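PDB 5IMW: intermedilysin, which probably lyses host cells by binding cholesterol-containing membranes, changing shape and inserting as an oligomeric pore. Local coordinates for residues N422-L428 / L440-D446. Numbering follows the deposited sequence.
Sequences NIRVKVL and LIYSKND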
loop_
_atom_site.group_PDB
_atom_site.type_symbol
_atom_site.label_atom_id
_atom_site.label_comp_id
_atom_site.label_asym_id
_atom_site.label_seq_id
_atom_site.Cartn_x
_atom_site.Cartn_y
_atom_site.Cartn_z
ATOM N N ASN A 422 -24.375 21.937 -4.587
ATOM C CA ASN A 422 -24.335 23.244 -5.242
ATOM C C ASN A 422 -25.308 24.218 -4.567
ATOM O O ASN A 422 -26.224 24.763 -5.189
ATOM C CB ASN A 422 -24.630 23.118 -6.748
ATOM C CG ASN A 422 -23.424 22.649 -7.559
ATOM O OD1 ASN A 422 -22.360 23.260 -7.526
ATOM N ND2 ASN A 422 -23.603 21.565 -8.309
ATOM N N ILE A 423 -25.092 24.425 -3.268
ATOM C CA ILE A 423 -25.869 25.392 -2.497
ATOM C C ILE A 423 -25.265 26.777 -2.686
ATOM O O ILE A 423 -24.073 26.988 -2.436
ATOM C CB ILE A 423 -25.904 25.002 -1.012
ATOM C CG1 ILE A 423 -26.541 23.622 -0.842
ATOM C CG2 ILE A 423 -26.683 26.038 -0.206
ATOM C CD1 ILE A 423 -26.407 23.044 0.545
ATOM N N ARG A 424 -26.093 27.728 -3.109
ATOM C CA ARG A 424 -25.658 29.089 -3.376
ATOM C C ARG A 424 -26.373 30.044 -2.431
ATOM O O ARG A 424 -27.536 29.833 -2.071
ATOM C CB ARG A 424 -25.941 29.485 -4.828
ATOM C CG ARG A 424 -25.385 28.518 -5.869
ATOM C CD ARG A 424 -26.134 28.665 -7.180
ATOM N NE ARG A 424 -26.243 30.064 -7.581
ATOM C CZ ARG A 424 -27.115 30.526 -8.473
ATOM N NH1 ARG A 424 -27.971 29.703 -9.066
ATOM N NH2 ARG A 424 -27.135 31.818 -8.769
ATOM N N VAL A 425 -25.669 31.100 -2.029
ATOM C CA VAL A 425 -26.195 32.088 -1.096
ATOM C C VAL A 425 -25.944 33.471 -1.674
ATOM O O VAL A 425 -24.797 33.934 -1.711
ATOM C CB VAL A 425 -25.558 31.965 0.294
ATOM C CG1 VAL A 425 -26.113 33.026 1.230
ATOM C CG2 VAL A 425 -25.791 30.576 0.866
ATOM N N LYS A 426 -27.009 34.136 -2.110
ATOM C CA LYS A 426 -26.969 35.557 -2.410
ATOM C C LYS A 426 -27.641 36.297 -1.264
ATOM O O LYS A 426 -28.651 35.833 -0.726
ATOM C CB LYS A 426 -27.684 35.881 -3.724
ATOM C CG LYS A 426 -27.103 37.066 -4.487
ATOM C CD LYS A 426 -28.174 37.799 -5.300
ATOM C CE LYS A 426 -28.587 37.024 -6.544
ATOM N NZ LYS A 426 -30.030 36.655 -6.537
ATOM N N VAL A 427 -27.085 37.446 -0.894
ATOM C CA VAL A 427 -27.612 38.226 0.223
ATOM C C VAL A 427 -27.277 39.689 -0.019
ATOM O O VAL A 427 -26.118 40.037 -0.266
ATOM C CB VAL A 427 -27.051 37.736 1.577
ATOM C CG1 VAL A 427 -25.547 37.797 1.596
ATOM C CG2 VAL A 427 -27.649 38.521 2.743
ATOM N N LEU A 428 -28.295 40.546 0.034
ATOM C CA LEU A 428 -28.113 41.962 -0.239
ATOM C C LEU A 428 -28.990 42.775 0.702
ATOM O O LEU A 428 -30.006 42.295 1.212
ATOM C CB LEU A 428 -28.440 42.312 -1.699
ATOM C CG LEU A 428 -28.568 41.166 -2.706
ATOM C CD1 LEU A 428 -29.942 40.527 -2.623
ATOM C CD2 LEU A 428 -28.291 41.659 -4.121
ATOM N N LEU A 440 -24.799 44.200 -2.172
ATOM C CA LEU A 440 -24.310 42.897 -1.734
ATOM C C LEU A 440 -23.528 43.029 -0.429
ATOM O O LEU A 440 -22.836 44.027 -0.208
ATOM C CB LEU A 440 -23.420 42.295 -2.825
ATOM C CG LEU A 440 -23.646 40.842 -3.244
ATOM C CD1 LEU A 440 -23.363 39.923 -2.090
ATOM C CD2 LEU A 440 -25.060 40.629 -3.774
ATOM N N ILE A 441 -23.618 42.013 0.434
ATOM C CA ILE A 441 -22.856 42.041 1.682
ATOM C C ILE A 441 -22.114 40.724 1.847
ATOM O O ILE A 441 -21.224 40.604 2.696
ATOM C CB ILE A 441 -23.736 42.310 2.918
ATOM C CG1 ILE A 441 -25.142 42.787 2.552
ATOM C CG2 ILE A 441 -23.082 43.352 3.821
ATOM C CD1 ILE A 441 -26.147 41.672 2.490
ATOM N N TYR A 442 -22.454 39.737 1.021
ATOM C CA TYR A 442 -21.833 38.424 1.105
ATOM C C TYR A 442 -22.337 37.574 -0.042
ATOM O O TYR A 442 -23.479 37.711 -0.492
ATOM C CB TYR A 442 -22.112 37.738 2.449
ATOM C CG TYR A 442 -21.533 36.342 2.608
ATOM C CD1 TYR A 442 -22.214 35.226 2.138
ATOM C CD2 TYR A 442 -20.327 36.139 3.269
ATOM C CE1 TYR A 442 -21.697 33.948 2.299
ATOM C CE2 TYR A 442 -19.803 34.865 3.438
ATOM C CZ TYR A 442 -20.492 33.774 2.951
ATOM O OH TYR A 442 -19.973 32.509 3.120
ATOM N N SER A 443 -21.456 36.699 -0.505
ATOM C CA SER A 443 -21.771 35.779 -1.584
ATOM C C SER A 443 -20.850 34.572 -1.519
ATOM O O SER A 443 -19.631 34.729 -1.401
ATOM C CB SER A 443 -21.623 36.462 -2.941
ATOM O OG SER A 443 -21.972 35.554 -3.965
ATOM N N LYS A 444 -21.442 33.381 -1.616
ATOM C CA LYS A 444 -20.701 32.125 -1.667
ATOM C C LYS A 444 -21.448 31.135 -2.553
ATOM O O LYS A 444 -22.641 31.294 -2.826
ATOM C CB LYS A 444 -20.504 31.524 -0.271
ATOM C CG LYS A 444 -19.094 31.014 -0.027
ATOM C CD LYS A 444 -18.169 32.146 0.387
ATOM C CE LYS A 444 -16.730 31.873 -0.020
ATOM N NZ LYS A 444 -15.778 32.855 0.571
ATOM N N ASN A 445 -20.731 30.090 -2.980
ATOM C CA ASN A 445 -21.267 29.071 -3.877
ATOM C C ASN A 445 -20.814 27.688 -3.427
ATOM O O ASN A 445 -19.715 27.521 -2.891
ATOM C CB ASN A 445 -20.823 29.307 -5.332
ATOM C CG ASN A 445 -21.321 30.625 -5.888
ATOM O OD1 ASN A 445 -20.822 31.691 -5.529
ATOM N ND2 ASN A 445 -22.303 30.559 -6.780
ATOM N N ASP A 446 -21.674 26.694 -3.660
ATOM C CA ASP A 446 -21.377 25.293 -3.353
ATOM C C ASP A 446 -20.910 25.140 -1.907
ATOM O O ASP A 446 -19.862 24.558 -1.620
ATOM C CB ASP A 446 -20.336 24.734 -4.327
ATOM C CG ASP A 446 -20.418 23.220 -4.479
ATOM O OD1 ASP A 446 -20.098 22.497 -3.512
ATOM O OD2 ASP A 446 -20.787 22.752 -5.578
#
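The Y442 ring receives V427 CG1 at its edge, close to the ring plane, while the R424 guanidinium and the N445 amide lie nearly parallel (6°), N445 ND2 sitting 4.1 Å from R424 NE, oblique to the group. Both pairs belong to a β-hairpin of the C-terminal β-sandwich domain, in which strand 439-444 is an edge strand of a four-stranded antiparallel sheet. V425, V427 and Y442 share one face. The branched valines suit an extended strand and a buried surface, where V427 also touches F377. Y442 CB lies 3.5 Å from V427 CG1 across the paired strands, and chi1 of 178° sets CG beside the carbonyl carbon, carrying the ring along this face. The other face carries K426, L428, S443 and L440: small, polar S443 suits its exposed place, and L428 CD2 packs on L440 CD2 at 3.4 Å. K426 needs length, since its amine hydrogen-bonds the Y380 hydroxyl on the neighbouring strand and makes a cation-pi contact with Y378. V425 N donates to K444 O (3.1 Å, 170°); the return bond from K444 N to V425 O is weak. Just before Y442 the chain turns a corner at I441, whose CD1 lies 3.5 Å from V427 CG2 and whose backbone N donates to V427 O at 3.3 Å.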